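Putative uronate isomerase (Thermotoga maritima, PDB 4NAR) is a putative uronate isomerase that may instead act as a lactate racemase. Local coordinates at residues K201-N204 against R205-M209. Sequence-based numbering, arbitrary orientation.
Sequences KIIN and RASEM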
ATOM      1  N   LYS A 201     -10.559 -10.789   0.604  1.00 23.81           N
ATOM      2  CA  LYS A 201     -11.292 -11.770   1.429  1.00 24.00           C
ATOM      3  C   LYS A 201     -10.618 -12.063   2.773  1.00 24.53           C
ATOM      4  O   LYS A 201     -11.287 -12.106   3.815  1.00 20.90           O
ATOM      5  CB  LYS A 201     -11.482 -13.090   0.683  1.00 20.31           C
ATOM      6  CG  LYS A 201     -12.557 -13.051  -0.399  1.00 19.37           C
ATOM      7  CD  LYS A 201     -12.562 -14.365  -1.199  1.00 19.89           C
ATOM      8  CE  LYS A 201     -13.787 -14.459  -2.101  1.00 25.22           C
ATOM      9  NZ  LYS A 201     -13.711 -13.426  -3.167  1.00 32.88           N
ATOM     10  N   ILE A 202      -9.303 -12.289   2.736  1.00 20.40           N
ATOM     11  CA  ILE A 202      -8.514 -12.543   3.944  1.00 21.63           C
ATOM     12  C   ILE A 202      -8.567 -11.340   4.898  1.00 23.53           C
ATOM     13  O   ILE A 202      -8.781 -11.483   6.113  1.00 18.24           O
ATOM     14  CB  ILE A 202      -7.032 -12.826   3.589  1.00 23.47           C
ATOM     15  CG1 ILE A 202      -6.904 -14.169   2.866  1.00 27.00           C
ATOM     16  CG2 ILE A 202      -6.163 -12.831   4.837  1.00 18.06           C
ATOM     17  CD1 ILE A 202      -5.501 -14.432   2.331  1.00 26.55           C
ATOM     18  N   ILE A 203      -8.374 -10.156   4.326  1.00 17.06           N
ATOM     19  CA  ILE A 203      -8.369  -8.918   5.087  1.00 19.21           C
ATOM     20  C   ILE A 203      -9.703  -8.696   5.787  1.00 16.56           C
ATOM     21  O   ILE A 203      -9.732  -8.336   6.975  1.00 14.99           O
ATOM     22  CB  ILE A 203      -8.026  -7.704   4.172  1.00 19.30           C
ATOM     23  CG1 ILE A 203      -6.521  -7.682   3.878  1.00 17.25           C
ATOM     24  CG2 ILE A 203      -8.480  -6.377   4.804  1.00 11.15           C
ATOM     25  CD1 ILE A 203      -6.123  -6.631   2.855  1.00 24.12           C
ATOM     26  N   ASN A 204     -10.800  -8.904   5.053  1.00 15.16           N
ATOM     27  CA  ASN A 204     -12.136  -8.695   5.608  1.00 13.80           C
ATOM     28  C   ASN A 204     -12.455  -9.718   6.690  1.00 18.49           C
ATOM     29  O   ASN A 204     -13.028  -9.381   7.733  1.00 23.53           O
ATOM     30  CB  ASN A 204     -13.205  -8.758   4.520  1.00 18.47           C
ATOM     31  CG  ASN A 204     -13.135  -7.577   3.544  1.00 20.97           C
ATOM     32  OD1 ASN A 204     -12.368  -6.608   3.743  1.00 13.29           O
ATOM     33  ND2 ASN A 204     -13.955  -7.650   2.482  1.00 13.13           N
ATOM     34  N   ARG A 205     -12.070 -10.967   6.446  1.00 18.63           N
ATOM     35  CA  ARG A 205     -12.352 -12.045   7.394  1.00 16.45           C
ATOM     36  C   ARG A 205     -11.645 -11.790   8.717  1.00 17.62           C
ATOM     37  O   ARG A 205     -12.255 -11.880   9.783  1.00 21.07           O
ATOM     38  CB  ARG A 205     -11.962 -13.405   6.802  1.00 22.41           C
ATOM     39  CG  ARG A 205     -12.070 -14.589   7.767  1.00 40.30           C
ATOM     40  CD  ARG A 205     -13.479 -14.772   8.324  1.00 57.35           C
ATOM     41  NE  ARG A 205     -13.582 -15.946   9.203  1.00 71.36           N
ATOM     42  CZ  ARG A 205     -13.825 -15.882  10.515  1.00 77.31           C
ATOM     43  NH1 ARG A 205     -13.999 -14.695  11.109  1.00 74.62           N
ATOM     44  NH2 ARG A 205     -13.900 -17.003  11.236  1.00 74.74           N
ATOM     45  N   ALA A 206     -10.370 -11.423   8.648  1.00 21.17           N
ATOM     46  CA  ALA A 206      -9.588 -11.136   9.847  1.00 15.36           C
ATOM     47  C   ALA A 206     -10.085  -9.879  10.597  1.00 17.59           C
ATOM     48  O   ALA A 206     -10.125  -9.842  11.841  1.00 19.71           O
ATOM     49  CB  ALA A 206      -8.151 -10.990   9.472  1.00 14.24           C
ATOM     50  N   SER A 207     -10.482  -8.861   9.837  1.00 14.73           N
ATOM     51  CA  SER A 207     -10.903  -7.596  10.430  1.00 16.77           C
ATOM     52  C   SER A 207     -12.174  -7.741  11.245  1.00 17.63           C
ATOM     53  O   SER A 207     -12.400  -6.978  12.187  1.00 17.84           O
ATOM     54  CB  SER A 207     -11.105  -6.525   9.362  1.00 14.97           C
ATOM     55  OG  SER A 207      -9.903  -6.343   8.644  1.00 11.41           O
ATOM     56  N   GLU A 208     -13.012  -8.701  10.861  1.00 20.69           N
ATOM     57  CA  GLU A 208     -14.226  -8.985  11.609  1.00 27.39           C
ATOM     58  C   GLU A 208     -13.895  -9.261  13.074  1.00 29.32           C
ATOM     59  O   GLU A 208     -14.500  -8.686  13.983  1.00 25.22           O
ATOM     60  CB  GLU A 208     -14.920 -10.199  11.022  1.00 28.08           C
ATOM     61  CG  GLU A 208     -16.090  -9.853  10.136  1.00 32.48           C
ATOM     62  CD  GLU A 208     -16.970 -11.061   9.867  1.00 43.16           C
ATOM     63  OE1 GLU A 208     -16.545 -11.960   9.092  1.00 43.25           O
ATOM     64  OE2 GLU A 208     -18.082 -11.111  10.447  1.00 49.30           O
HETATM   65  N   MSE A 209     -12.920 -10.138  13.295  1.00 25.47           N
HETATM   66  CA  MSE A 209     -12.521 -10.505  14.652  1.00 33.15           C
HETATM   67  C   MSE A 209     -11.908  -9.312  15.399  1.00 32.17           C
HETATM   68  O   MSE A 209     -12.020  -9.197  16.626  1.00 23.44           O
HETATM   69  CB  MSE A 209     -11.536 -11.673  14.612  1.00 35.39           C
HETATM   70  CG  MSE A 209     -12.188 -13.050  14.668  1.00 40.79           C
HETATM   71 SE   MSE A 209     -10.836 -14.421  14.322  0.34 34.74          SE
HETATM   72  CE  MSE A 209     -10.642 -14.106  12.407  1.00 40.49           C
TER
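Ser207 turns its hydroxyl back along helix 198-213 onto the carbonyl of Ile203, one turn earlier, and OG donates to Ile203 O at 2.6 Å. The first torsion does this: OG sits beside the serine's own backbone N (chi1 -58°), within reach of the oxygen that this N already binds. Ser207 N meets Ile203 O at 3.0 Å, and the two donors approach from opposite faces of the carbonyl plane, the hydroxyl tilted 33° from it. One acceptor thus carries both the helical i to i+4 bond and a side-chain bond. Alongside, the Ile203 methyl CG2 lies 4.1 Å from Ser207 OG.

The neighbouring rungs are ordinary helix bonds, from Arg205 N to Lys201 O and from Ala206 N to Ile202 O. Ala206 rests its CB 3.5 Å from Ile202 O. Arg205 lays its CB 3.3 Å from Lys201 O before its chain bends at chi2 (59°). Leu113 of strand 107-113 touches the side chains of Ile202, Arg205 and Ala206, and Phe117 of helix 115-121 those of Ile202 and Arg205. The next bond along runs from Glu208 N to Asn204 O at 3.2 Å, an oxygen that also bonds the hydroxyl of Tyr242 from helix 241-259.

Without the hydroxyl, as with an alanine here, Ile203 O is likely to keep its backbone donor and lose the second one on the opposite face. A serine bonding back to the carbonyl four residues earlier is a common way for a helix to accommodate a buried hydroxyl, and here it satisfies that group within its own helix.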